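Local coordinates for oxidoreductase protein (Agrobacterium radiobacter, PDB 5UI9) that probably catalyses an NAD-dependent oxidation or reduction as a GFO/IDH/MocA family member, and binds NAD, (2S)-2,3-dihydroxy-2-methylpropanoic acid and magnesium, at residues H22-V27 with A297-W302; A30-I35 with F50-R55; T75-H80 with Q97-K102; V123-R128 with T312-A317. All coordinates share one frame; numbering follows the deposited sequence.

Contact 1. Residues H22-V27 with A297-W302; sequences HAWKDV and AIQQHW. With MG (magnesium ion), chain E.
Gln299 lays its side-chain amide over one face of the Trp24 indole, at a helix-helix packing that joins helix 17-26 of the Rossmann fold to helix 289-308 from much later in the chain. The axes of the two short helical segments approach to 9.3 Å and cross at -50°. Stacking is the right term for the amide and the indole, because their planes are only 14° apart and Gln299 NE2 is 3.2 Å from Trp24 CD2, above the centre of the ring. The glutamine chain is extended beyond CG (chi2 -179°), which carries its aliphatic part across the indole as well: Gln299 CB lies 3.9 Å from the centroid of the six-membered ring in a CH-pi contact. The nitrogens are bound beyond the interface, Gln299 NE2 to the Gln20 carbonyl and Trp24 NE1 to Asp72, which probably restrains the rotation of both flat groups. At the edge of the same indole, Trp24 CH2 meets Trp302 CD1 at 3.8 Å. Val27, just past the end of its helix, approaches at about a right angle and brings CG2 to 3.8 Å from Gln299 CB. Its backbone has a second task, shared with the last helical turn: Trp24 O at 2.4 Å and Val27 O at 2.3 Å both bind the magnesium ion, which Ala30 O and a water also ligate.

Contact 2. Residues A30-I35 with F50-R55; sequences AGIAAI and FGIERR. With MG (magnesium ion), chain E.
Ile35 and Arg54 join neighbouring parallel strands of the Rossmann sheet, the two ends of the beta-alpha-beta crossover made by strand 30-36, helix 40-50 and strand 54-56. In the backbone, Ile35 N donates to Arg54 O at 3.1 Å and 166°, Ile35 pairs with Arg55, and the bonding continues from Ile35 to Tyr56. Two CA-H...O contacts accompany it: Ala34 CA touches the same oxygen, Arg54 O, and Arg55 CA touches Ile35 O, both at 3.5 Å. At the start of strand 30-36, Ala30 O binds the magnesium ion at 2.2 Å.

Apolar packing centres on Ile52, in the loop that follows the Schellman motif at Gly51. Its two branches part: CD1 reaches Ile32 CG2 at 4.2 Å, while CG2 meets Ile35 CG1 at 4.0 Å. The Ile35 branch can be met there because CG1 lies between the backbone N and the carbonyl carbon (chi1 55°). Met21 packs on both Ile32 and Ile52, and Leu43 and Val46 on Ile35.

The arginines use their chains differently. Arg54 CB passes 3.5 Å from Ala33 O, and Ala34 CB lies off-centre over one face of the Arg54 guanidinium, whose NH2 binds Tyr56 OH and Gly66 O. Arg55 turns back on its own loop: NE donates to Ile52 O at 2.7 Å and 170°, with the oxygen in the guanidinium plane, and NH2 forms a salt bridge with Asp48. Within these residues a single backbone hydrogen bond joins the strands, so aliphatic contacts and arginines tied to nearby loop and helix atoms probably do much to hold this edge.

Contact 3. Residues T75-H80 with Q97-K102; sequences TTVQSH and QKPFAK. With NAD (nicotinamide-adenine-dinucleotide), chain C; 8A1 ((2S)-2,3-dihydroxy-2-methylpropanoic acid), chain D.
His80 turns its CG opposite its own carbonyl carbon (chi1 -72°), which directs the imidazole edge at the carbonyls of Pro99 and Phe100; Val77 has CG1 between the backbone N and the carbonyl carbon (chi1 71°), which puts CG2 opposite the backbone N and into the same loop. From there His80 ND1 donates to Phe100 O at 3.0 Å and 146°, with that oxygen close to the ring plane, and makes a weak bond to Pro99 O at 2.9 Å. The other nitrogen, His80 NE2, donates to Thr75 O at 2.7 Å, and the CA of Val77 covers one ring face. Val77 CG2 wedges against the loop, 3.4 Å from Pro99 O.

The loop so held, with a cis peptide before Pro99, carries polar contacts to the cofactor and the ligand, while Thr75 CG2 of the other loop packs on the adenine. Lys98 O accepts from both hydroxyls of the nicotinamide ribose, O3D of NAD being 2.6 Å away. Lys98 NZ lies 2.7 Å from O of the dihydroxymethylpropanoate and also binds NAD O2D and Asp178. Gln97 NE2 reaches NAD O7N at 3.2 Å and is shared with Gln20.

With both His80 nitrogens donating to main-chain oxygens, the imidazole would probably lean toward its doubly protonated form. The ring joins the loops after strands 70-73 and 94-97 and probably helps to place Lys98 in the ligand pocket.

Contact 4. Residues V123-R128 with T312-A317; sequences VHENFR and TSTSGA. With NAD (nicotinamide-adenine-dinucleotide), chain C.
Thr314 is bound twice to Val123, once by main chain and once by side chain. Val123 N donates to Thr314 O at 2.8 Å, and Thr314 OG1 donates to Val123 O at 2.7 Å, the hydroxyl lying in the carbonyl plane. The threonine torsion (chi1 59°) serves both directions, since it leaves CG2 pointing at Arg128, over one face of the guanidinium and 3.4 Å from Arg128 NE. Another bond ends the first shell: Arg128 NH1 to Ser313 OG, 2.9 Å and bent at 135°. Glu125 O, buried here, has no polar partner.

A second shell fixes these groups. Arg128 NE forms a salt bridge with Asp185, His301 NE2 is hydrogen-bonded to Ser313 N, and Ser315, the N-cap of helix 316-335, uses OG on the Asp318 amide and on Glu311.

Further out, the residues after strand 121-124 reach the cofactor. Asn126 OD1 accepts from N7N of NAD at 3.1 Å and 165°, while Asn126 ND2 donates to His124 NE2 at 3.0 Å and weakly to NAD O7N. The ring edge of Phe127 faces the amide nitrogen, N7N. The whole fastens the last strand of the parallel sheet, at the point where the chain leaves it, to the start of a C-terminal helix, next to the carboxamide end of the nicotinamide site, an arrangement consistent with the two-domain GFO/IDH/MocA fold.

Contacts 1, 3 and 4 are buried, whereas contact 2 lies at an outer edge of the parallel sheet and is only partly so. Contact 4 reaches the opposite edge strand of that sheet. Contacts 1 and 2 share the magnesium ion and its water, and touch directly where Trp24 CD1 packs on Ile32 CD1. Helix 289-308 leads from contact 1 to contact 4, where His301 meets Ser313. Contacts 3 and 4 converge on NAD and pack through Phe100 against Val123. Chemistry follows place: stacking without cross-segment hydrogen bonds in contact 1, aliphatic packing with one strand bond in contact 2, and hydrogen bonds aimed mostly at main-chain carbonyls beside the cofactor in contacts 3 and 4.

Contact 1. Residues H22-V27 with A297-W302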
# COMPACT_ATOMS: atom_id res chain seq x y z
N HIS A 22 -4.10 -35.50 5.97
CA HIS A 22 -2.67 -35.73 6.22
C HIS A 22 -2.29 -35.17 7.58
O HIS A 22 -1.66 -35.86 8.39
CB HIS A 22 -1.77 -35.07 5.16
CG HIS A 22 -1.67 -35.83 3.87
ND1 HIS A 22 -1.17 -37.11 3.79
CD2 HIS A 22 -1.95 -35.46 2.60
CE1 HIS A 22 -1.18 -37.51 2.53
NE2 HIS A 22 -1.64 -36.52 1.79
N ALA A 23 -2.68 -33.92 7.83
CA ALA A 23 -2.35 -33.25 9.09
C ALA A 23 -2.93 -33.95 10.32
O ALA A 23 -2.26 -34.03 11.35
CB ALA A 23 -2.79 -31.80 9.05
N TRP A 24 -4.16 -34.45 10.23
CA TRP A 24 -4.77 -35.16 11.36
C TRP A 24 -3.98 -36.41 11.77
O TRP A 24 -3.94 -36.75 12.95
CB TRP A 24 -6.23 -35.55 11.08
CG TRP A 24 -7.20 -34.42 11.19
CD1 TRP A 24 -8.05 -33.98 10.23
CD2 TRP A 24 -7.43 -33.59 12.34
NE1 TRP A 24 -8.79 -32.92 10.69
CE2 TRP A 24 -8.43 -32.66 11.99
CE3 TRP A 24 -6.89 -33.53 13.63
CZ2 TRP A 24 -8.89 -31.69 12.87
CZ3 TRP A 24 -7.35 -32.57 14.50
CH2 TRP A 24 -8.34 -31.66 14.12
N LYS A 25 -3.36 -37.07 10.80
CA LYS A 25 -2.47 -38.20 11.08
C LYS A 25 -1.27 -37.74 11.92
O LYS A 25 -0.99 -38.34 12.96
CB LYS A 25 -2.05 -38.89 9.77
CG LYS A 25 -1.12 -40.08 9.91
CD LYS A 25 -1.57 -41.30 9.09
CE LYS A 25 -1.79 -41.02 7.60
NZ LYS A 25 -0.61 -40.40 6.95
N ASP A 26 -0.62 -36.65 11.50
CA ASP A 26 0.49 -36.03 12.25
C ASP A 26 0.09 -35.44 13.61
O ASP A 26 0.94 -35.33 14.48
CB ASP A 26 1.16 -34.90 11.44
CG ASP A 26 1.99 -35.40 10.27
OD1 ASP A 26 2.27 -36.62 10.15
OD2 ASP A 26 2.39 -34.54 9.44
N VAL A 27 -1.15 -35.00 13.77
CA VAL A 27 -1.58 -34.40 15.05
C VAL A 27 -1.45 -35.44 16.16
O VAL A 27 -1.89 -36.58 16.01
CB VAL A 27 -3.05 -33.89 15.00
CG1 VAL A 27 -3.59 -33.60 16.40
CG2 VAL A 27 -3.16 -32.64 14.12
N ALA A 297 -0.43 -26.97 12.36
CA ALA A 297 -0.37 -26.04 13.50
C ALA A 297 -1.75 -25.75 14.08
O ALA A 297 -1.96 -25.88 15.29
CB ALA A 297 0.32 -24.74 13.10
N ILE A 298 -2.70 -25.39 13.22
CA ILE A 298 -4.05 -25.05 13.68
C ILE A 298 -4.81 -26.28 14.19
O ILE A 298 -5.57 -26.18 15.14
CB ILE A 298 -4.88 -24.25 12.64
CG1 ILE A 298 -5.97 -23.43 13.34
CG2 ILE A 298 -5.47 -25.16 11.57
CD1 ILE A 298 -6.85 -22.63 12.40
N GLN A 299 -4.59 -27.44 13.57
CA GLN A 299 -5.25 -28.68 14.02
C GLN A 299 -4.66 -29.24 15.32
O GLN A 299 -5.40 -29.78 16.15
CB GLN A 299 -5.29 -29.71 12.88
CG GLN A 299 -6.26 -29.28 11.78
CD GLN A 299 -6.39 -30.25 10.61
OE1 GLN A 299 -7.11 -29.95 9.66
NE2 GLN A 299 -5.72 -31.41 10.68
N GLN A 300 -3.35 -29.07 15.53
CA GLN A 300 -2.75 -29.35 16.84
C GLN A 300 -3.25 -28.36 17.89
O GLN A 300 -3.50 -28.75 19.04
CB GLN A 300 -1.21 -29.30 16.79
CG GLN A 300 -0.53 -29.86 18.05
CD GLN A 300 -0.79 -31.34 18.22
OE1 GLN A 300 -0.31 -32.15 17.42
NE2 GLN A 300 -1.55 -31.72 19.24
N HIS A 301 -3.36 -27.09 17.50
CA HIS A 301 -3.89 -26.05 18.38
C HIS A 301 -5.31 -26.40 18.84
O HIS A 301 -5.59 -26.40 20.04
CB HIS A 301 -3.84 -24.68 17.69
CG HIS A 301 -4.52 -23.58 18.44
ND1 HIS A 301 -3.93 -22.92 19.50
CD2 HIS A 301 -5.73 -22.99 18.25
CE1 HIS A 301 -4.76 -21.99 19.94
NE2 HIS A 301 -5.85 -22.01 19.20
N TRP A 302 -6.18 -26.73 17.88
CA TRP A 302 -7.54 -27.20 18.19
C TRP A 302 -7.53 -28.34 19.21
O TRP A 302 -8.25 -28.28 20.21
CB TRP A 302 -8.26 -27.67 16.92
CG TRP A 302 -9.50 -28.50 17.19
CD1 TRP A 302 -9.60 -29.87 17.22
CD2 TRP A 302 -10.82 -28.00 17.47
NE1 TRP A 302 -10.88 -30.25 17.52
CE2 TRP A 302 -11.65 -29.13 17.67
CE3 TRP A 302 -11.37 -26.72 17.58
CZ2 TRP A 302 -13.03 -29.00 17.96
CZ3 TRP A 302 -12.72 -26.59 17.88
CH2 TRP A 302 -13.54 -27.73 18.06
MG MG E . -3.15 -38.08 14.72
O HOH W 1 -2.26 -39.81 16.00

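Contact 2. Residues A30-I35 with F50-R55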
# COMPACT_ATOMS: atom_id res chain seq x y z
N ALA A 30 -5.15 -36.79 18.54
CA ALA A 30 -6.36 -36.89 17.73
C ALA A 30 -6.12 -37.59 16.39
O ALA A 30 -5.00 -37.58 15.86
CB ALA A 30 -6.95 -35.50 17.49
N GLY A 31 -7.19 -38.19 15.87
CA GLY A 31 -7.20 -38.78 14.53
C GLY A 31 -8.61 -38.85 13.97
O GLY A 31 -9.58 -38.63 14.71
N ILE A 32 -8.73 -39.17 12.69
CA ILE A 32 -10.04 -39.24 12.01
C ILE A 32 -10.58 -40.67 12.00
O ILE A 32 -9.92 -41.58 11.47
CB ILE A 32 -9.95 -38.69 10.57
CG1 ILE A 32 -9.48 -37.22 10.58
CG2 ILE A 32 -11.28 -38.83 9.84
CD1 ILE A 32 -10.36 -36.24 11.33
N ALA A 33 -11.77 -40.86 12.57
CA ALA A 33 -12.43 -42.17 12.65
C ALA A 33 -13.54 -42.34 11.60
O ALA A 33 -13.99 -43.46 11.38
CB ALA A 33 -13.01 -42.38 14.04
N ALA A 34 -13.99 -41.24 10.99
CA ALA A 34 -15.09 -41.29 10.02
C ALA A 34 -14.99 -40.13 9.03
O ALA A 34 -14.50 -39.06 9.37
CB ALA A 34 -16.42 -41.25 10.74
N ILE A 35 -15.43 -40.37 7.80
CA ILE A 35 -15.49 -39.34 6.77
C ILE A 35 -16.86 -39.33 6.08
O ILE A 35 -17.59 -40.33 6.10
CB ILE A 35 -14.35 -39.44 5.74
CG1 ILE A 35 -14.28 -40.83 5.08
CG2 ILE A 35 -13.01 -39.11 6.39
CD1 ILE A 35 -13.44 -40.86 3.82
N PHE A 50 -6.47 -42.84 3.08
CA PHE A 50 -6.20 -42.67 4.51
C PHE A 50 -6.70 -43.82 5.39
O PHE A 50 -6.61 -43.72 6.61
CB PHE A 50 -6.78 -41.32 4.98
CG PHE A 50 -6.06 -40.14 4.39
CD1 PHE A 50 -4.91 -39.64 4.99
CD2 PHE A 50 -6.50 -39.56 3.21
CE1 PHE A 50 -4.24 -38.57 4.44
CE2 PHE A 50 -5.83 -38.49 2.65
CZ PHE A 50 -4.70 -37.99 3.26
N GLY A 51 -7.19 -44.89 4.77
CA GLY A 51 -7.61 -46.10 5.49
C GLY A 51 -8.77 -45.91 6.45
O GLY A 51 -8.74 -46.43 7.57
N ILE A 52 -9.80 -45.17 6.02
CA ILE A 52 -10.95 -44.87 6.88
C ILE A 52 -12.08 -45.85 6.54
O ILE A 52 -12.58 -45.86 5.40
CB ILE A 52 -11.43 -43.40 6.73
CG1 ILE A 52 -10.26 -42.40 6.74
CG2 ILE A 52 -12.43 -43.05 7.82
CD1 ILE A 52 -9.53 -42.24 8.07
N GLU A 53 -12.48 -46.67 7.51
CA GLU A 53 -13.52 -47.70 7.31
C GLU A 53 -14.92 -47.08 7.28
O GLU A 53 -15.72 -47.41 6.40
CB GLU A 53 -13.45 -48.78 8.40
N ARG A 54 -15.20 -46.19 8.23
CA ARG A 54 -16.51 -45.55 8.36
C ARG A 54 -16.68 -44.42 7.34
O ARG A 54 -16.00 -43.40 7.41
CB ARG A 54 -16.71 -45.01 9.77
CG ARG A 54 -16.67 -46.08 10.86
CD ARG A 54 -16.98 -45.48 12.23
NE ARG A 54 -18.31 -44.88 12.27
CZ ARG A 54 -18.76 -44.02 13.19
NH1 ARG A 54 -18.00 -43.62 14.20
NH2 ARG A 54 -20.00 -43.55 13.09
N ARG A 55 -17.60 -44.62 6.40
CA ARG A 55 -17.77 -43.71 5.27
C ARG A 55 -19.25 -43.43 5.08
O ARG A 55 -20.04 -44.36 4.94
CB ARG A 55 -17.19 -44.34 4.01
CG ARG A 55 -15.71 -44.66 4.11
CD ARG A 55 -15.16 -45.23 2.81
NE ARG A 55 -13.84 -45.83 3.01
CZ ARG A 55 -13.08 -46.35 2.04
NH1 ARG A 55 -13.49 -46.36 0.77
NH2 ARG A 55 -11.90 -46.87 2.35
MG MG E . -3.15 -38.08 14.72
O HOH W 1 -2.26 -39.81 16.00

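Contact 3. Residues T75-H80 with Q97-K102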
# COMPACT_ATOMS: atom_id res chain seq x y z
N THR A 75 -16.24 -28.63 3.80
CA THR A 75 -17.06 -28.40 2.61
C THR A 75 -16.92 -26.95 2.17
O THR A 75 -16.35 -26.13 2.87
CB THR A 75 -18.56 -28.68 2.87
OG1 THR A 75 -19.07 -27.76 3.84
CG2 THR A 75 -18.78 -30.10 3.35
N THR A 76 -17.48 -26.64 1.00
CA THR A 76 -17.63 -25.25 0.56
C THR A 76 -18.69 -24.55 1.42
O THR A 76 -19.43 -25.20 2.17
CB THR A 76 -17.97 -25.16 -0.94
OG1 THR A 76 -19.13 -25.95 -1.23
CG2 THR A 76 -16.80 -25.66 -1.78
N VAL A 77 -18.74 -23.23 1.31
CA VAL A 77 -19.53 -22.37 2.21
C VAL A 77 -21.05 -22.66 2.30
O VAL A 77 -21.65 -22.44 3.34
CB VAL A 77 -19.30 -20.87 1.88
CG1 VAL A 77 -19.97 -20.49 0.55
CG2 VAL A 77 -19.76 -19.97 3.02
N GLN A 78 -21.63 -23.16 1.21
CA GLN A 78 -23.07 -23.40 1.09
C GLN A 78 -23.63 -24.22 2.26
O GLN A 78 -24.70 -23.93 2.80
CB GLN A 78 -23.41 -24.10 -0.24
CG GLN A 78 -23.22 -23.25 -1.51
CD GLN A 78 -21.79 -23.26 -2.09
OE1 GLN A 78 -20.83 -23.67 -1.43
NE2 GLN A 78 -21.66 -22.79 -3.34
N SER A 79 -22.90 -25.25 2.66
CA SER A 79 -23.36 -26.17 3.71
C SER A 79 -22.80 -25.90 5.12
O SER A 79 -23.09 -26.66 6.04
CB SER A 79 -23.04 -27.59 3.27
OG SER A 79 -21.65 -27.79 3.18
N HIS A 80 -22.02 -24.83 5.31
CA HIS A 80 -21.40 -24.57 6.62
C HIS A 80 -22.41 -24.35 7.75
O HIS A 80 -22.27 -24.95 8.82
CB HIS A 80 -20.45 -23.37 6.58
CG HIS A 80 -19.18 -23.62 5.84
ND1 HIS A 80 -18.22 -22.65 5.66
CD2 HIS A 80 -18.71 -24.73 5.22
CE1 HIS A 80 -17.22 -23.15 4.96
NE2 HIS A 80 -17.49 -24.41 4.68
N GLN A 97 -14.36 -24.62 8.02
CA GLN A 97 -13.50 -23.93 7.06
C GLN A 97 -13.96 -22.52 6.74
O GLN A 97 -15.13 -22.17 6.95
CB GLN A 97 -13.36 -24.74 5.76
CG GLN A 97 -12.07 -25.55 5.66
CD GLN A 97 -10.84 -24.68 5.46
OE1 GLN A 97 -10.95 -23.46 5.27
NE2 GLN A 97 -9.66 -25.30 5.50
N LYS A 98 -13.04 -21.71 6.23
CA LYS A 98 -13.38 -20.40 5.66
C LYS A 98 -13.92 -20.63 4.24
O LYS A 98 -13.71 -21.71 3.68
CB LYS A 98 -12.21 -19.39 5.66
CG LYS A 98 -10.81 -19.88 5.27
CD LYS A 98 -10.65 -20.36 3.83
CE LYS A 98 -10.89 -19.26 2.80
NZ LYS A 98 -10.43 -19.66 1.44
N PRO A 99 -14.67 -19.68 3.67
CA PRO A 99 -15.34 -18.60 4.40
C PRO A 99 -16.32 -19.16 5.44
O PRO A 99 -17.05 -20.10 5.13
CB PRO A 99 -16.12 -17.85 3.32
CG PRO A 99 -15.73 -18.46 2.01
CD PRO A 99 -15.21 -19.83 2.31
N PHE A 100 -16.33 -18.58 6.64
CA PHE A 100 -17.13 -19.09 7.77
C PHE A 100 -18.58 -19.32 7.35
O PHE A 100 -19.10 -20.44 7.44
CB PHE A 100 -17.01 -18.11 8.95
CG PHE A 100 -17.64 -18.55 10.24
CD1 PHE A 100 -17.95 -19.89 10.52
CD2 PHE A 100 -17.85 -17.61 11.24
CE1 PHE A 100 -18.51 -20.25 11.73
CE2 PHE A 100 -18.40 -17.96 12.46
CZ PHE A 100 -18.73 -19.28 12.71
N ALA A 101 -19.20 -18.26 6.84
CA ALA A 101 -20.60 -18.27 6.41
C ALA A 101 -20.77 -17.45 5.14
O ALA A 101 -19.81 -16.83 4.66
CB ALA A 101 -21.46 -17.68 7.51
N LYS A 102 -21.99 -17.46 4.60
CA LYS A 102 -22.36 -16.64 3.45
C LYS A 102 -22.54 -15.16 3.82
O LYS A 102 -22.37 -14.29 2.97
CB LYS A 102 -23.65 -17.15 2.81
CG LYS A 102 -23.49 -18.48 2.09
CD LYS A 102 -24.82 -18.99 1.53
CE LYS A 102 -24.61 -19.76 0.23
NZ LYS A 102 -25.77 -20.63 -0.11
PA NAD C . -14.11 -28.89 -3.03
O1A NAD C . -15.34 -28.59 -3.86
O2A NAD C . -12.89 -29.46 -3.68
O5B NAD C . -14.54 -29.87 -1.84
C5B NAD C . -15.79 -29.79 -1.18
C4B NAD C . -16.27 -31.21 -0.95
O4B NAD C . -17.36 -31.19 -0.04
C3B NAD C . -16.77 -31.88 -2.22
O3B NAD C . -16.14 -33.16 -2.36
C2B NAD C . -18.27 -32.00 -2.05
O2B NAD C . -18.78 -33.20 -2.63
C1B NAD C . -18.43 -32.00 -0.54
N9A NAD C . -19.69 -31.45 0.03
C8A NAD C . -20.27 -30.27 -0.25
N7A NAD C . -21.39 -30.12 0.50
C5A NAD C . -21.52 -31.20 1.29
C6A NAD C . -22.47 -31.70 2.32
N6A NAD C . -23.55 -30.98 2.69
N1A NAD C . -22.21 -32.90 2.89
C2A NAD C . -21.15 -33.65 2.55
N3A NAD C . -20.25 -33.26 1.62
C4A NAD C . -20.38 -32.08 0.97
O3 NAD C . -13.72 -27.56 -2.22
PN NAD C . -12.23 -27.24 -1.68
O1N NAD C . -11.40 -26.61 -2.77
O2N NAD C . -11.69 -28.46 -0.96
O5D NAD C . -12.59 -26.09 -0.64
C5D NAD C . -13.42 -26.38 0.48
C4D NAD C . -13.31 -25.23 1.46
O4D NAD C . -11.95 -25.11 1.88
C3D NAD C . -13.71 -23.90 0.83
O3D NAD C . -14.61 -23.20 1.70
C2D NAD C . -12.41 -23.15 0.66
O2D NAD C . -12.54 -21.74 0.85
C1D NAD C . -11.51 -23.76 1.73
N1N NAD C . -10.06 -23.72 1.46
C2N NAD C . -9.27 -23.33 2.48
C3N NAD C . -7.89 -23.25 2.36
C7N NAD C . -7.09 -22.79 3.54
O7N NAD C . -7.47 -23.10 4.67
N7N NAD C . -5.98 -22.07 3.37
C4N NAD C . -7.32 -23.59 1.13
C5N NAD C . -8.14 -24.00 0.08
C6N NAD C . -9.52 -24.07 0.28
OXT 8A1 D . -5.69 -20.77 0.86
C 8A1 D . -6.83 -20.42 0.48
O 8A1 D . -7.77 -20.24 1.28
CA 8A1 D . -7.08 -20.19 -0.99
CB 8A1 D . -6.88 -18.69 -1.23
O1 8A1 D . -6.90 -18.37 -2.62
O2 8A1 D . -8.43 -20.57 -1.32
C3 8A1 D . -6.13 -21.04 -1.83

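Contact 4. Residues V123-R128 with T312-A317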
# COMPACT_ATOMS: atom_id res chain seq x y z
N VAL A 123 -13.00 -21.57 13.59
CA VAL A 123 -12.88 -21.42 12.14
C VAL A 123 -11.48 -21.87 11.74
O VAL A 123 -10.49 -21.47 12.36
CB VAL A 123 -13.16 -19.97 11.69
CG1 VAL A 123 -13.02 -19.84 10.17
CG2 VAL A 123 -14.55 -19.56 12.15
N HIS A 124 -11.40 -22.73 10.73
CA HIS A 124 -10.10 -23.12 10.20
C HIS A 124 -9.58 -21.93 9.38
O HIS A 124 -9.79 -21.85 8.17
CB HIS A 124 -10.18 -24.42 9.38
CG HIS A 124 -8.85 -24.99 9.01
ND1 HIS A 124 -8.48 -26.27 9.36
CD2 HIS A 124 -7.81 -24.47 8.32
CE1 HIS A 124 -7.26 -26.51 8.90
NE2 HIS A 124 -6.83 -25.43 8.27
N GLU A 125 -8.95 -21.00 10.08
CA GLU A 125 -8.35 -19.82 9.49
C GLU A 125 -6.84 -19.91 9.73
O GLU A 125 -6.34 -19.50 10.79
CB GLU A 125 -8.97 -18.57 10.12
CG GLU A 125 -8.41 -17.24 9.65
CD GLU A 125 -8.22 -17.18 8.14
OE1 GLU A 125 -9.22 -17.19 7.40
OE2 GLU A 125 -7.04 -17.14 7.71
N ASN A 126 -6.12 -20.47 8.74
CA ASN A 126 -4.76 -20.99 8.96
C ASN A 126 -3.60 -20.04 8.57
O ASN A 126 -2.45 -20.34 8.87
CB ASN A 126 -4.57 -22.41 8.36
CG ASN A 126 -4.84 -22.48 6.85
OD1 ASN A 126 -4.63 -21.53 6.11
ND2 ASN A 126 -5.29 -23.65 6.39
N PHE A 127 -3.91 -18.91 7.95
CA PHE A 127 -2.86 -17.98 7.48
C PHE A 127 -2.08 -17.36 8.64
O PHE A 127 -0.85 -17.34 8.60
CB PHE A 127 -3.42 -16.90 6.55
CG PHE A 127 -3.37 -17.28 5.09
CD1 PHE A 127 -3.94 -18.46 4.65
CD2 PHE A 127 -2.75 -16.44 4.16
CE1 PHE A 127 -3.88 -18.82 3.31
CE2 PHE A 127 -2.71 -16.78 2.82
CZ PHE A 127 -3.27 -17.97 2.39
N ARG A 128 -2.78 -16.93 9.69
CA ARG A 128 -2.10 -16.43 10.90
C ARG A 128 -1.23 -17.49 11.60
O ARG A 128 -0.34 -17.14 12.38
CB ARG A 128 -3.10 -15.85 11.90
CG ARG A 128 -4.02 -16.87 12.58
CD ARG A 128 -4.60 -16.33 13.87
NE ARG A 128 -5.61 -15.31 13.62
CZ ARG A 128 -6.33 -14.70 14.56
NH1 ARG A 128 -6.16 -14.99 15.85
NH2 ARG A 128 -7.24 -13.80 14.22
N THR A 312 -10.12 -21.32 21.40
CA THR A 312 -9.19 -21.27 20.27
C THR A 312 -8.94 -19.83 19.81
O THR A 312 -9.70 -18.91 20.11
CB THR A 312 -9.68 -22.13 19.08
OG1 THR A 312 -10.98 -21.71 18.66
CG2 THR A 312 -9.70 -23.61 19.46
N SER A 313 -7.86 -19.66 19.05
CA SER A 313 -7.38 -18.36 18.59
C SER A 313 -8.32 -17.79 17.53
O SER A 313 -8.67 -16.60 17.58
CB SER A 313 -5.94 -18.49 18.04
OG SER A 313 -5.45 -17.28 17.50
N THR A 314 -8.73 -18.63 16.59
CA THR A 314 -9.72 -18.24 15.58
C THR A 314 -11.07 -18.90 15.87
O THR A 314 -11.68 -19.54 15.01
CB THR A 314 -9.24 -18.58 14.15
OG1 THR A 314 -8.98 -19.99 14.05
CG2 THR A 314 -7.97 -17.80 13.83
N SER A 315 -11.54 -18.71 17.10
CA SER A 315 -12.84 -19.20 17.51
C SER A 315 -13.90 -18.53 16.64
O SER A 315 -13.64 -17.47 16.06
CB SER A 315 -13.09 -18.89 18.99
OG SER A 315 -13.19 -17.49 19.20
N GLY A 316 -15.06 -19.16 16.54
CA GLY A 316 -16.18 -18.58 15.80
C GLY A 316 -16.43 -17.13 16.19
O GLY A 316 -16.59 -16.27 15.31
N ALA A 317 -16.41 -16.87 17.50
CA ALA A 317 -16.61 -15.53 18.06
C ALA A 317 -15.54 -14.53 17.61
O ALA A 317 -15.87 -13.42 17.19
CB ALA A 317 -16.68 -15.59 19.58
PA NAD C . -14.11 -28.89 -3.03
O1A NAD C . -15.34 -28.59 -3.86
O2A NAD C . -12.89 -29.46 -3.68
O5B NAD C . -14.54 -29.87 -1.84
C5B NAD C . -15.79 -29.79 -1.18
C4B NAD C . -16.27 -31.21 -0.95
O4B NAD C . -17.36 -31.19 -0.04
C3B NAD C . -16.77 -31.88 -2.22
O3B NAD C . -16.14 -33.16 -2.36
C2B NAD C . -18.27 -32.00 -2.05
O2B NAD C . -18.78 -33.20 -2.63
C1B NAD C . -18.43 -32.00 -0.54
N9A NAD C . -19.69 -31.45 0.03
C8A NAD C . -20.27 -30.27 -0.25
N7A NAD C . -21.39 -30.12 0.50
C5A NAD C . -21.52 -31.20 1.29
C6A NAD C . -22.47 -31.70 2.32
N6A NAD C . -23.55 -30.98 2.69
N1A NAD C . -22.21 -32.90 2.89
C2A NAD C . -21.15 -33.65 2.55
N3A NAD C . -20.25 -33.26 1.62
C4A NAD C . -20.38 -32.08 0.97
O3 NAD C . -13.72 -27.56 -2.22
PN NAD C . -12.23 -27.24 -1.68
O1N NAD C . -11.40 -26.61 -2.77
O2N NAD C . -11.69 -28.46 -0.96
O5D NAD C . -12.59 -26.09 -0.64
C5D NAD C . -13.42 -26.38 0.48
C4D NAD C . -13.31 -25.23 1.46
O4D NAD C . -11.95 -25.11 1.88
C3D NAD C . -13.71 -23.90 0.83
O3D NAD C . -14.61 -23.20 1.70
C2D NAD C . -12.41 -23.15 0.66
O2D NAD C . -12.54 -21.74 0.85
C1D NAD C . -11.51 -23.76 1.73
N1N NAD C . -10.06 -23.72 1.46
C2N NAD C . -9.27 -23.33 2.48
C3N NAD C . -7.89 -23.25 2.36
C7N NAD C . -7.09 -22.79 3.54
O7N NAD C . -7.47 -23.10 4.67
N7N NAD C . -5.98 -22.07 3.37
C4N NAD C . -7.32 -23.59 1.13
C5N NAD C . -8.14 -24.00 0.08
C6N NAD C . -9.52 -24.07 0.28